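Local coordinates for putative tetR-family transcriptional regulatory protein (Streptomyces coelicolor, PDB 2DG8) that probably regulates transcription as a dimeric TetR-family protein that binds DNA through a helix-turn-helix motif, at residues A[62-67]-A[125-130]; A[133-138]-A[146-151]; A[112-115]-A[120-123]. One frame throughout, in Å; residues are numbered along the deposited sequence.

Contact 1: residues A[62-67]-A[125-130]; sequences GRFTDH and HEWMRR
The indole of Trp127 carries the hydroxyl of Thr65 over one of its faces, OG1 standing 3.3 Å above the plane and displaced toward the rim, with CD2 its nearest ring atom at 3.5 Å. The six-membered ring of the indole also takes the Phe64 ring in an offset edge-to-face (T-shaped) pair, in which the edge of Phe64 is turned to the face of Trp127; the planes stand at 83° and the centroids are 5.9 Å apart. The closest atoms of this pair are Phe64 CE1 and Trp127 CH2, 3.9 Å apart. Trp127 holds CG anti to its own backbone N (chi1 -173°), which carries the indole over the groove between two helices, on the side of Phe64 and helix 101-116. These are helix 53-77, which in the TetR fold runs from the DNA-binding region into the body of the protein, and helix 121-135 of the C-terminal domain. Their local axes are nearly parallel, inclined by 15° and 10.2 Å apart. Tryptophan suits the place because its broad apolar surface can meet Phe64 and Thr65 together. Leu110 of helix 101-116 and Ile68 and Val69 of helix 53-77 pack on the same indole, while Leu106 and Thr107 adjoin Phe64. With an alanine in place of Trp127, Phe64 would probably lose its aromatic partner and a gap would be left beside the Thr65 hydroxyl. Toward the solvent side the chemistry changes to charge: Asp66 OD2 lies 2.6 Å from Arg130 NH1 in a salt bridge. The carboxylate and guanidinium planes are steeply turned against each other, so the groups do not meet as a coplanar, two-pronged pair. The arginine reaches across with a chain bent at chi2 and chi3; its length and flexibility suit the outer margin of the interface.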
ATOM      1  N   GLY A  62       5.661   3.413 -15.238  1.00 32.95           N
ATOM      2  CA  GLY A  62       5.618   4.845 -15.452  1.00 34.01           C
ATOM      3  C   GLY A  62       4.339   5.140 -16.212  1.00 35.53           C
ATOM      4  O   GLY A  62       3.692   6.157 -15.976  1.00 37.08           O
ATOM      5  N   ARG A  63       3.976   4.248 -17.132  1.00 34.28           N
ATOM      6  CA  ARG A  63       2.747   4.414 -17.902  1.00 35.74           C
ATOM      7  C   ARG A  63       1.531   4.291 -16.976  1.00 34.33           C
ATOM      8  O   ARG A  63       0.575   5.067 -17.090  1.00 31.98           O
ATOM      9  CB  ARG A  63       2.633   3.350 -18.998  1.00 36.08           C
ATOM     10  CG  ARG A  63       1.273   3.364 -19.661  1.00 43.16           C
ATOM     11  CD  ARG A  63       0.852   2.003 -20.189  1.00 47.49           C
ATOM     12  NE  ARG A  63       1.314   1.760 -21.550  1.00 51.37           N
ATOM     13  CZ  ARG A  63       0.510   1.418 -22.555  1.00 52.68           C
ATOM     14  NH1 ARG A  63      -0.797   1.279 -22.348  1.00 52.31           N
ATOM     15  NH2 ARG A  63       1.010   1.224 -23.765  1.00 49.00           N
ATOM     16  N   PHE A  64       1.554   3.294 -16.090  1.00 33.23           N
ATOM     17  CA  PHE A  64       0.457   3.097 -15.137  1.00 33.77           C
ATOM     18  C   PHE A  64       0.374   4.334 -14.241  1.00 32.22           C
ATOM     19  O   PHE A  64      -0.704   4.812 -13.901  1.00 34.02           O
ATOM     20  CB  PHE A  64       0.695   1.853 -14.271  1.00 32.71           C
ATOM     21  CG  PHE A  64      -0.251   1.747 -13.115  1.00 33.07           C
ATOM     22  CD1 PHE A  64       0.148   2.115 -11.833  1.00 32.63           C
ATOM     23  CD2 PHE A  64      -1.571   1.342 -13.319  1.00 35.29           C
ATOM     24  CE1 PHE A  64      -0.758   2.085 -10.770  1.00 32.30           C
ATOM     25  CE2 PHE A  64      -2.484   1.312 -12.261  1.00 34.11           C
ATOM     26  CZ  PHE A  64      -2.074   1.684 -10.987  1.00 30.65           C
ATOM     27  N   THR A  65       1.536   4.850 -13.883  1.00 31.40           N
ATOM     28  CA  THR A  65       1.644   6.038 -13.048  1.00 34.18           C
ATOM     29  C   THR A  65       0.993   7.252 -13.720  1.00 33.90           C
ATOM     30  O   THR A  65       0.242   7.994 -13.081  1.00 33.10           O
ATOM     31  CB  THR A  65       3.140   6.292 -12.717  1.00 33.89           C
ATOM     32  OG1 THR A  65       3.376   5.883 -11.363  1.00 38.72           O
ATOM     33  CG2 THR A  65       3.540   7.748 -12.926  1.00 36.43           C
ATOM     34  N   ASP A  66       1.257   7.435 -15.009  1.00 33.95           N
ATOM     35  CA  ASP A  66       0.682   8.549 -15.767  1.00 35.90           C
ATOM     36  C   ASP A  66      -0.842   8.470 -15.733  1.00 34.64           C
ATOM     37  O   ASP A  66      -1.535   9.482 -15.621  1.00 34.12           O
ATOM     38  CB  ASP A  66       1.155   8.496 -17.229  1.00 36.76           C
ATOM     39  CG  ASP A  66       2.616   8.900 -17.394  1.00 41.27           C
ATOM     40  OD1 ASP A  66       3.183   8.658 -18.483  1.00 43.53           O
ATOM     41  OD2 ASP A  66       3.197   9.469 -16.446  1.00 41.59           O
ATOM     42  N   HIS A  67      -1.347   7.246 -15.834  1.00 35.79           N
ATOM     43  CA  HIS A  67      -2.782   6.959 -15.837  1.00 35.71           C
ATOM     44  C   HIS A  67      -3.510   7.390 -14.559  1.00 34.95           C
ATOM     45  O   HIS A  67      -4.549   8.050 -14.623  1.00 35.76           O
ATOM     46  CB  HIS A  67      -2.986   5.453 -16.083  1.00 38.16           C
ATOM     47  CG  HIS A  67      -4.333   4.945 -15.675  1.00 43.18           C
ATOM     48  ND1 HIS A  67      -5.487   5.239 -16.371  1.00 43.43           N
ATOM     49  CD2 HIS A  67      -4.711   4.163 -14.634  1.00 45.03           C
ATOM     50  CE1 HIS A  67      -6.515   4.661 -15.777  1.00 46.53           C
ATOM     51  NE2 HIS A  67      -6.072   4.002 -14.720  1.00 46.18           N
ATOM     52  N   HIS A 125       8.275   8.370  -6.080  1.00 38.10           N
ATOM     53  CA  HIS A 125       8.548   9.760  -5.711  1.00 36.47           C
ATOM     54  C   HIS A 125       7.972  10.703  -6.772  1.00 37.66           C
ATOM     55  O   HIS A 125       7.359  11.723  -6.448  1.00 35.58           O
ATOM     56  CB  HIS A 125      10.056  10.004  -5.596  1.00 38.57           C
ATOM     57  CG  HIS A 125      10.409  11.318  -4.967  1.00 39.64           C
ATOM     58  ND1 HIS A 125      10.673  11.454  -3.619  1.00 41.19           N
ATOM     59  CD2 HIS A 125      10.521  12.560  -5.496  1.00 39.11           C
ATOM     60  CE1 HIS A 125      10.935  12.718  -3.347  1.00 42.79           C
ATOM     61  NE2 HIS A 125      10.848  13.412  -4.471  1.00 42.87           N
ATOM     62  N   GLU A 126       8.181  10.359  -8.039  1.00 37.45           N
ATOM     63  CA  GLU A 126       7.688  11.165  -9.153  1.00 36.83           C
ATOM     64  C   GLU A 126       6.163  11.085  -9.229  1.00 36.72           C
ATOM     65  O   GLU A 126       5.500  12.033  -9.648  1.00 35.93           O
ATOM     66  CB  GLU A 126       8.315  10.675 -10.462  1.00 37.22           C
ATOM     67  CG  GLU A 126       7.816  11.374 -11.715  1.00 40.03           C
ATOM     68  CD  GLU A 126       8.119  12.859 -11.733  1.00 42.60           C
ATOM     69  OE1 GLU A 126       8.871  13.335 -10.849  1.00 43.23           O
ATOM     70  OE2 GLU A 126       7.607  13.552 -12.643  1.00 43.04           O
ATOM     71  N   TRP A 127       5.613   9.947  -8.815  1.00 35.17           N
ATOM     72  CA  TRP A 127       4.163   9.752  -8.806  1.00 34.88           C
ATOM     73  C   TRP A 127       3.554  10.692  -7.744  1.00 33.42           C
ATOM     74  O   TRP A 127       2.628  11.454  -8.016  1.00 33.97           O
ATOM     75  CB  TRP A 127       3.836   8.281  -8.474  1.00 33.28           C
ATOM     76  CG  TRP A 127       2.380   7.907  -8.595  1.00 32.23           C
ATOM     77  CD1 TRP A 127       1.355   8.717  -8.993  1.00 33.09           C
ATOM     78  CD2 TRP A 127       1.786   6.636  -8.285  1.00 32.83           C
ATOM     79  NE1 TRP A 127       0.160   8.035  -8.949  1.00 33.39           N
ATOM     80  CE2 TRP A 127       0.393   6.757  -8.514  1.00 32.83           C
ATOM     81  CE3 TRP A 127       2.295   5.409  -7.835  1.00 31.69           C
ATOM     82  CZ2 TRP A 127      -0.501   5.697  -8.305  1.00 31.08           C
ATOM     83  CZ3 TRP A 127       1.409   4.350  -7.629  1.00 35.37           C
ATOM     84  CH2 TRP A 127       0.021   4.505  -7.864  1.00 36.06           C
ATOM     85  N   MET A 128       4.101  10.651  -6.537  1.00 34.09           N
ATOM     86  CA  MET A 128       3.600  11.500  -5.459  1.00 36.97           C
ATOM     87  C   MET A 128       3.714  12.981  -5.802  1.00 35.59           C
ATOM     88  O   MET A 128       2.852  13.776  -5.439  1.00 35.94           O
ATOM     89  CB  MET A 128       4.359  11.217  -4.160  1.00 37.72           C
ATOM     90  CG  MET A 128       4.109   9.839  -3.576  1.00 41.57           C
ATOM     91  SD  MET A 128       4.963   9.620  -1.997  1.00 47.92           S
ATOM     92  CE  MET A 128       6.598   9.223  -2.535  1.00 45.94           C
ATOM     93  N   ARG A 129       4.778  13.345  -6.507  1.00 35.78           N
ATOM     94  CA  ARG A 129       5.005  14.732  -6.881  1.00 38.58           C
ATOM     95  C   ARG A 129       3.957  15.244  -7.863  1.00 38.16           C
ATOM     96  O   ARG A 129       3.471  16.361  -7.732  1.00 39.25           O
ATOM     97  CB  ARG A 129       6.398  14.894  -7.497  1.00 39.38           C
ATOM     98  CG  ARG A 129       6.852  16.338  -7.626  1.00 43.91           C
ATOM     99  CD  ARG A 129       7.792  16.504  -8.811  1.00 49.02           C
ATOM    100  NE  ARG A 129       7.031  16.580 -10.053  1.00 52.59           N
ATOM    101  CZ  ARG A 129       7.535  16.340 -11.257  1.00 54.78           C
ATOM    102  NH1 ARG A 129       8.812  16.002 -11.387  1.00 58.58           N
ATOM    103  NH2 ARG A 129       6.766  16.439 -12.331  1.00 54.53           N
ATOM    104  N   ARG A 130       3.620  14.432  -8.857  1.00 39.33           N
ATOM    105  CA  ARG A 130       2.629  14.830  -9.851  1.00 40.45           C
ATOM    106  C   ARG A 130       1.228  14.891  -9.234  1.00 39.99           C
ATOM    107  O   ARG A 130       0.402  15.734  -9.605  1.00 39.86           O
ATOM    108  CB  ARG A 130       2.670  13.856 -11.027  1.00 42.14           C
ATOM    109  CG  ARG A 130       4.054  13.765 -11.654  1.00 46.91           C
ATOM    110  CD  ARG A 130       3.989  13.964 -13.155  1.00 51.03           C
ATOM    111  NE  ARG A 130       3.432  12.801 -13.837  1.00 55.82           N
ATOM    112  CZ  ARG A 130       2.840  12.850 -15.026  1.00 58.12           C
ATOM    113  NH1 ARG A 130       2.366  11.744 -15.575  1.00 60.58           N
ATOM    114  NH2 ARG A 130       2.702  14.009 -15.658  1.00 59.28           N
TER

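Contact 2: residues A[133-138]-A[146-151]; sequences VHLEKH and QLDALI
Leu135 brings its branched end against three residues of 146-151, presenting a different carbon to each. Its CD2 lies 3.9 Å from Asp148 CB, the closest approach of the contact; CG lies 4.2 Å from Leu147 CD2; and CD1 reaches CD1 of Ile151, also at 4.2 Å. A forked aliphatic side chain suits this place because its two methyls can serve separate neighbours at once. Leu147 and Ile151, four residues apart and therefore on one side of their helix, both point toward 133-138 and offer Leu135 their terminal methyls. This is the last turn of helix 121-135 meeting helix 141-159 in the all-helical C-terminal domain of the TetR fold, across the short connection between them. Leu76 of helix 53-77 and Ala144 also touch Leu135, while Val89 and Val93 of helix 82-98 lie against Ile151, so the apolar packing continues into other helices of the domain. Asp148 takes part through its aliphatic root: the side chains of Leu135 and Asp148 cross at about a right angle, and CB makes the nearer contact. With CG anti to the backbone N (chi1 -162°), its carboxylate stays near the leucine methyl, OD2 being 4.1 Å from Leu135 CD2. Phe72 of helix 53-77 and His157 of the second subunit also pack on this aspartate.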
ATOM      1  N   VAL A 133       0.930  18.124  -7.526  1.00 39.77           N
ATOM      2  CA  VAL A 133       0.791  19.254  -8.432  1.00 39.73           C
ATOM      3  C   VAL A 133      -0.698  19.578  -8.585  1.00 40.00           C
ATOM      4  O   VAL A 133      -1.131  20.701  -8.313  1.00 39.24           O
ATOM      5  CB  VAL A 133       1.414  18.949  -9.822  1.00 40.19           C
ATOM      6  CG1 VAL A 133       1.134  20.092 -10.785  1.00 42.37           C
ATOM      7  CG2 VAL A 133       2.925  18.751  -9.685  1.00 40.82           C
ATOM      8  N   HIS A 134      -1.485  18.590  -8.998  1.00 39.18           N
ATOM      9  CA  HIS A 134      -2.920  18.806  -9.179  1.00 39.10           C
ATOM     10  C   HIS A 134      -3.621  19.191  -7.885  1.00 38.51           C
ATOM     11  O   HIS A 134      -4.618  19.908  -7.903  1.00 39.21           O
ATOM     12  CB  HIS A 134      -3.582  17.563  -9.763  1.00 40.59           C
ATOM     13  CG  HIS A 134      -3.071  17.195 -11.122  1.00 44.26           C
ATOM     14  ND1 HIS A 134      -2.195  16.153 -11.328  1.00 45.89           N
ATOM     15  CD2 HIS A 134      -3.268  17.771 -12.329  1.00 43.67           C
ATOM     16  CE1 HIS A 134      -1.871  16.102 -12.610  1.00 45.69           C
ATOM     17  NE2 HIS A 134      -2.508  17.073 -13.237  1.00 45.99           N
ATOM     18  N   LEU A 135      -3.101  18.712  -6.762  1.00 37.69           N
ATOM     19  CA  LEU A 135      -3.696  19.019  -5.472  1.00 38.09           C
ATOM     20  C   LEU A 135      -3.405  20.477  -5.127  1.00 38.71           C
ATOM     21  O   LEU A 135      -4.244  21.169  -4.548  1.00 36.44           O
ATOM     22  CB  LEU A 135      -3.115  18.097  -4.403  1.00 33.12           C
ATOM     23  CG  LEU A 135      -3.941  17.020  -3.694  1.00 35.06           C
ATOM     24  CD1 LEU A 135      -5.148  16.525  -4.489  1.00 28.71           C
ATOM     25  CD2 LEU A 135      -2.987  15.902  -3.379  1.00 30.05           C
ATOM     26  N   GLU A 136      -2.216  20.940  -5.496  1.00 40.53           N
ATOM     27  CA  GLU A 136      -1.822  22.312  -5.215  1.00 42.94           C
ATOM     28  C   GLU A 136      -2.555  23.342  -6.064  1.00 42.88           C
ATOM     29  O   GLU A 136      -2.329  24.541  -5.915  1.00 45.09           O
ATOM     30  CB  GLU A 136      -0.317  22.484  -5.382  1.00 42.52           C
ATOM     31  CG  GLU A 136       0.493  21.701  -4.373  1.00 44.15           C
ATOM     32  CD  GLU A 136       1.970  21.970  -4.500  1.00 45.51           C
ATOM     33  OE1 GLU A 136       2.767  21.216  -3.906  1.00 44.61           O
ATOM     34  OE2 GLU A 136       2.330  22.945  -5.191  1.00 48.60           O
ATOM     35  N   LYS A 137      -3.420  22.884  -6.958  1.00 42.56           N
ATOM     36  CA  LYS A 137      -4.186  23.813  -7.769  1.00 44.63           C
ATOM     37  C   LYS A 137      -5.341  24.332  -6.913  1.00 45.21           C
ATOM     38  O   LYS A 137      -6.050  25.260  -7.304  1.00 46.50           O
ATOM     39  CB  LYS A 137      -4.740  23.124  -9.018  1.00 45.85           C
ATOM     40  CG  LYS A 137      -3.686  22.754 -10.046  1.00 47.96           C
ATOM     41  CD  LYS A 137      -4.326  22.097 -11.264  1.00 50.65           C
ATOM     42  CE  LYS A 137      -3.274  21.549 -12.223  1.00 53.26           C
ATOM     43  NZ  LYS A 137      -3.916  20.870 -13.389  1.00 55.42           N
ATOM     44  N   HIS A 138      -5.520  23.737  -5.736  1.00 43.73           N
ATOM     45  CA  HIS A 138      -6.597  24.147  -4.844  1.00 43.69           C
ATOM     46  C   HIS A 138      -6.167  24.365  -3.401  1.00 42.42           C
ATOM     47  O   HIS A 138      -6.805  25.120  -2.676  1.00 43.23           O
ATOM     48  CB  HIS A 138      -7.731  23.119  -4.861  1.00 44.83           C
ATOM     49  CG  HIS A 138      -8.328  22.888  -6.215  1.00 45.56           C
ATOM     50  ND1 HIS A 138      -7.819  21.967  -7.106  1.00 45.80           N
ATOM     51  CD2 HIS A 138      -9.402  23.445  -6.820  1.00 45.18           C
ATOM     52  CE1 HIS A 138      -8.558  21.965  -8.201  1.00 46.44           C
ATOM     53  NE2 HIS A 138      -9.526  22.852  -8.053  1.00 45.16           N
ATOM     54  N   GLN A 146      -0.059  16.744   3.006  1.00 32.50           N
ATOM     55  CA  GLN A 146      -0.776  16.014   4.049  1.00 32.06           C
ATOM     56  C   GLN A 146      -1.990  15.307   3.425  1.00 31.84           C
ATOM     57  O   GLN A 146      -2.295  14.156   3.752  1.00 29.40           O
ATOM     58  CB  GLN A 146      -1.245  16.973   5.151  1.00 30.65           C
ATOM     59  CG  GLN A 146      -0.124  17.795   5.779  1.00 30.61           C
ATOM     60  CD  GLN A 146      -0.630  18.845   6.761  1.00 33.64           C
ATOM     61  OE1 GLN A 146      -0.019  19.905   6.914  1.00 37.36           O
ATOM     62  NE2 GLN A 146      -1.737  18.552   7.440  1.00 24.59           N
ATOM     63  N   LEU A 147      -2.664  16.004   2.516  1.00 30.61           N
ATOM     64  CA  LEU A 147      -3.842  15.461   1.851  1.00 32.67           C
ATOM     65  C   LEU A 147      -3.520  14.247   0.979  1.00 31.85           C
ATOM     66  O   LEU A 147      -4.285  13.278   0.953  1.00 30.69           O
ATOM     67  CB  LEU A 147      -4.516  16.552   1.009  1.00 31.26           C
ATOM     68  CG  LEU A 147      -5.801  16.166   0.280  1.00 34.29           C
ATOM     69  CD1 LEU A 147      -6.769  15.454   1.242  1.00 33.29           C
ATOM     70  CD2 LEU A 147      -6.433  17.429  -0.309  1.00 35.81           C
ATOM     71  N   ASP A 148      -2.391  14.291   0.277  1.00 30.48           N
ATOM     72  CA  ASP A 148      -1.996  13.170  -0.580  1.00 29.33           C
ATOM     73  C   ASP A 148      -1.797  11.916   0.264  1.00 31.32           C
ATOM     74  O   ASP A 148      -2.140  10.814  -0.162  1.00 33.85           O
ATOM     75  CB  ASP A 148      -0.697  13.474  -1.337  1.00 31.09           C
ATOM     76  CG  ASP A 148      -0.495  12.553  -2.544  1.00 35.30           C
ATOM     77  OD1 ASP A 148       0.671  12.263  -2.902  1.00 35.42           O
ATOM     78  OD2 ASP A 148      -1.508  12.125  -3.145  1.00 32.67           O
ATOM     79  N   ALA A 149      -1.232  12.074   1.461  1.00 30.17           N
ATOM     80  CA  ALA A 149      -1.026  10.928   2.338  1.00 30.37           C
ATOM     81  C   ALA A 149      -2.367  10.404   2.856  1.00 31.20           C
ATOM     82  O   ALA A 149      -2.526   9.199   3.073  1.00 30.61           O
ATOM     83  CB  ALA A 149      -0.127  11.308   3.513  1.00 28.49           C
ATOM     84  N   LEU A 150      -3.324  11.309   3.068  1.00 31.18           N
ATOM     85  CA  LEU A 150      -4.643  10.902   3.553  1.00 31.79           C
ATOM     86  C   LEU A 150      -5.349  10.122   2.452  1.00 31.36           C
ATOM     87  O   LEU A 150      -5.909   9.049   2.696  1.00 34.33           O
ATOM     88  CB  LEU A 150      -5.493  12.122   3.948  1.00 30.40           C
ATOM     89  CG  LEU A 150      -6.919  11.829   4.435  1.00 30.51           C
ATOM     90  CD1 LEU A 150      -6.858  10.969   5.699  1.00 31.12           C
ATOM     91  CD2 LEU A 150      -7.665  13.137   4.720  1.00 30.84           C
ATOM     92  N   ILE A 151      -5.325  10.670   1.241  1.00 31.15           N
ATOM     93  CA  ILE A 151      -5.958  10.024   0.094  1.00 31.09           C
ATOM     94  C   ILE A 151      -5.404   8.607  -0.051  1.00 32.17           C
ATOM     95  O   ILE A 151      -6.152   7.644  -0.280  1.00 31.83           O
ATOM     96  CB  ILE A 151      -5.696  10.831  -1.214  1.00 31.54           C
ATOM     97  CG1 ILE A 151      -6.497  12.133  -1.182  1.00 29.26           C
ATOM     98  CG2 ILE A 151      -6.057  10.002  -2.445  1.00 30.31           C
ATOM     99  CD1 ILE A 151      -6.239  13.045  -2.357  1.00 29.93           C
TER

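Contact 3: residues A[112-115]-A[120-123]; sequences TLAA and YREL
Arg121 runs along the end of helix 101-116, and its chain can be followed atom by atom against Ala114 and Ala115. From CB the chain leaves with CG anti to the carbonyl carbon (chi1 -68°), setting CG 3.9 Å from the methyl CB of Ala114 and close to that residue's carbonyl oxygen. CD continues the extended chain beside the same oxygen, and NE then donates a hydrogen bond to Ala114 O of 2.8 Å, with an N-H...O angle of 163°. NE lies above the carbonyl plane, although the oxygen is nearly in the plane of the guanidinium. Past CZ, NH1 donates to Ala115 O at 3.0 Å in a more bent bond. Two consecutive carbonyls are thus gripped along one edge of the guanidinium, whose planar array of N-H groups suits the task and whose rotation is fixed by the pair of bonds. The arrangement joins successive helices of the C-terminal domain, 101-116 and 121-135, across a short connection in which the arginine engages carbonyls near the C-terminal end of the first; its positive charge would probably be favourable there, where the helix dipole is negative. Alanine keeps the approach short, its small side chain admitting Tyr120 CB to 3.9 Å from Ala114 CA. Beside this, at Leu113, Tyr120 lays one ring face under the leucine: CD2 of Leu113 sits 3.7 Å from the ring centroid and 11° off the normal, a CH-pi contact almost centred on the ring. The flat aromatic face offers the branched leucine a broad apolar surface. Leu57 and Arg58 of helix 53-77 also touch Tyr120, and Phe61 touches Leu113. In the second subunit, Leu160 packs on Ala114 and Ala159 on Arg121.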
ATOM      1  N   THR A 112       5.401  -2.701  -3.648  1.00 36.79           N
ATOM      2  CA  THR A 112       6.242  -3.793  -3.147  1.00 36.20           C
ATOM      3  C   THR A 112       7.591  -3.713  -3.840  1.00 35.97           C
ATOM      4  O   THR A 112       8.633  -3.883  -3.210  1.00 36.68           O
ATOM      5  CB  THR A 112       5.598  -5.187  -3.407  1.00 36.14           C
ATOM      6  OG1 THR A 112       4.329  -5.249  -2.752  1.00 34.29           O
ATOM      7  CG2 THR A 112       6.470  -6.313  -2.844  1.00 33.39           C
ATOM      8  N   LEU A 113       7.567  -3.427  -5.139  1.00 37.76           N
ATOM      9  CA  LEU A 113       8.800  -3.311  -5.912  1.00 38.55           C
ATOM     10  C   LEU A 113       9.664  -2.173  -5.357  1.00 38.23           C
ATOM     11  O   LEU A 113      10.865  -2.341  -5.127  1.00 38.78           O
ATOM     12  CB  LEU A 113       8.473  -3.061  -7.393  1.00 39.61           C
ATOM     13  CG  LEU A 113       9.629  -3.008  -8.405  1.00 43.70           C
ATOM     14  CD1 LEU A 113      10.481  -4.278  -8.349  1.00 39.92           C
ATOM     15  CD2 LEU A 113       9.042  -2.843  -9.800  1.00 44.70           C
ATOM     16  N   ALA A 114       9.045  -1.020  -5.132  1.00 36.99           N
ATOM     17  CA  ALA A 114       9.764   0.137  -4.607  1.00 37.88           C
ATOM     18  C   ALA A 114      10.287  -0.131  -3.193  1.00 38.74           C
ATOM     19  O   ALA A 114      11.341   0.371  -2.812  1.00 39.15           O
ATOM     20  CB  ALA A 114       8.860   1.371  -4.614  1.00 34.86           C
ATOM     21  N   ALA A 115       9.550  -0.915  -2.415  1.00 38.92           N
ATOM     22  CA  ALA A 115       9.985  -1.233  -1.056  1.00 39.42           C
ATOM     23  C   ALA A 115      11.256  -2.078  -1.105  1.00 40.18           C
ATOM     24  O   ALA A 115      12.208  -1.840  -0.353  1.00 39.26           O
ATOM     25  CB  ALA A 115       8.899  -1.991  -0.327  1.00 38.30           C
ATOM     26  N   TYR A 120      13.496   1.909  -7.606  1.00 42.12           N
ATOM     27  CA  TYR A 120      12.131   2.139  -8.064  1.00 42.34           C
ATOM     28  C   TYR A 120      11.364   3.203  -7.282  1.00 40.94           C
ATOM     29  O   TYR A 120      10.254   3.575  -7.666  1.00 38.89           O
ATOM     30  CB  TYR A 120      11.347   0.823  -8.099  1.00 42.45           C
ATOM     31  CG  TYR A 120      11.747  -0.066  -9.263  1.00 43.90           C
ATOM     32  CD1 TYR A 120      12.721  -1.051  -9.113  1.00 44.24           C
ATOM     33  CD2 TYR A 120      11.176   0.108 -10.528  1.00 44.64           C
ATOM     34  CE1 TYR A 120      13.122  -1.846 -10.192  1.00 44.10           C
ATOM     35  CE2 TYR A 120      11.571  -0.681 -11.617  1.00 44.03           C
ATOM     36  CZ  TYR A 120      12.542  -1.654 -11.438  1.00 43.99           C
ATOM     37  OH  TYR A 120      12.936  -2.435 -12.498  1.00 46.96           O
ATOM     38  N   ARG A 121      11.957   3.708  -6.199  1.00 39.83           N
ATOM     39  CA  ARG A 121      11.308   4.748  -5.415  1.00 37.34           C
ATOM     40  C   ARG A 121      11.355   6.061  -6.190  1.00 38.09           C
ATOM     41  O   ARG A 121      10.699   7.041  -5.821  1.00 36.82           O
ATOM     42  CB  ARG A 121      11.973   4.881  -4.046  1.00 37.70           C
ATOM     43  CG  ARG A 121      11.723   3.655  -3.192  1.00 37.92           C
ATOM     44  CD  ARG A 121      12.341   3.744  -1.821  1.00 38.54           C
ATOM     45  NE  ARG A 121      12.368   2.425  -1.193  1.00 39.04           N
ATOM     46  CZ  ARG A 121      13.012   2.143  -0.069  1.00 42.22           C
ATOM     47  NH1 ARG A 121      12.976   0.912   0.421  1.00 43.48           N
ATOM     48  NH2 ARG A 121      13.693   3.091   0.566  1.00 44.21           N
ATOM     49  N   GLU A 122      12.137   6.075  -7.266  1.00 36.93           N
ATOM     50  CA  GLU A 122      12.212   7.248  -8.136  1.00 40.85           C
ATOM     51  C   GLU A 122      10.844   7.345  -8.808  1.00 40.30           C
ATOM     52  O   GLU A 122      10.344   8.434  -9.093  1.00 41.08           O
ATOM     53  CB  GLU A 122      13.268   7.061  -9.229  1.00 42.70           C
ATOM     54  CG  GLU A 122      14.695   7.292  -8.791  1.00 48.59           C
ATOM     55  CD  GLU A 122      15.687   7.008  -9.906  1.00 51.28           C
ATOM     56  OE1 GLU A 122      15.465   7.487 -11.040  1.00 53.79           O
ATOM     57  OE2 GLU A 122      16.689   6.311  -9.645  1.00 50.45           O
ATOM     58  N   LEU A 123      10.256   6.181  -9.066  1.00 38.94           N
ATOM     59  CA  LEU A 123       8.948   6.100  -9.693  1.00 40.97           C
ATOM     60  C   LEU A 123       7.872   6.587  -8.731  1.00 39.93           C
ATOM     61  O   LEU A 123       7.069   7.450  -9.076  1.00 38.91           O
ATOM     62  CB  LEU A 123       8.643   4.656 -10.100  1.00 45.45           C
ATOM     63  CG  LEU A 123       8.595   4.338 -11.596  1.00 48.19           C
ATOM     64  CD1 LEU A 123       7.451   5.112 -12.236  1.00 49.59           C
ATOM     65  CD2 LEU A 123       9.927   4.690 -12.246  1.00 48.53           C
TER

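Overall arrangement
Helix 121-135 takes part in all three contacts: its start meets helix 101-116 in contact 3, its middle lies beside helix 53-77 in contact 1, and its end meets helix 141-159 in contact 2. Along the chain, contact 3 is nested inside the loop closed by contact 1, and contact 2 follows both. The centres of contacts 1 and 3 are about 11 Å apart, those of 1 and 2 about 14 Å, and those of 2 and 3 about 20 Å. Leu123 touches Gly62 and Thr65, Met128 packs against Asp148, and contacts 2 and 3 do not touch. All three also reach the second subunit, so helices of the C-terminal core also face the dimer partner.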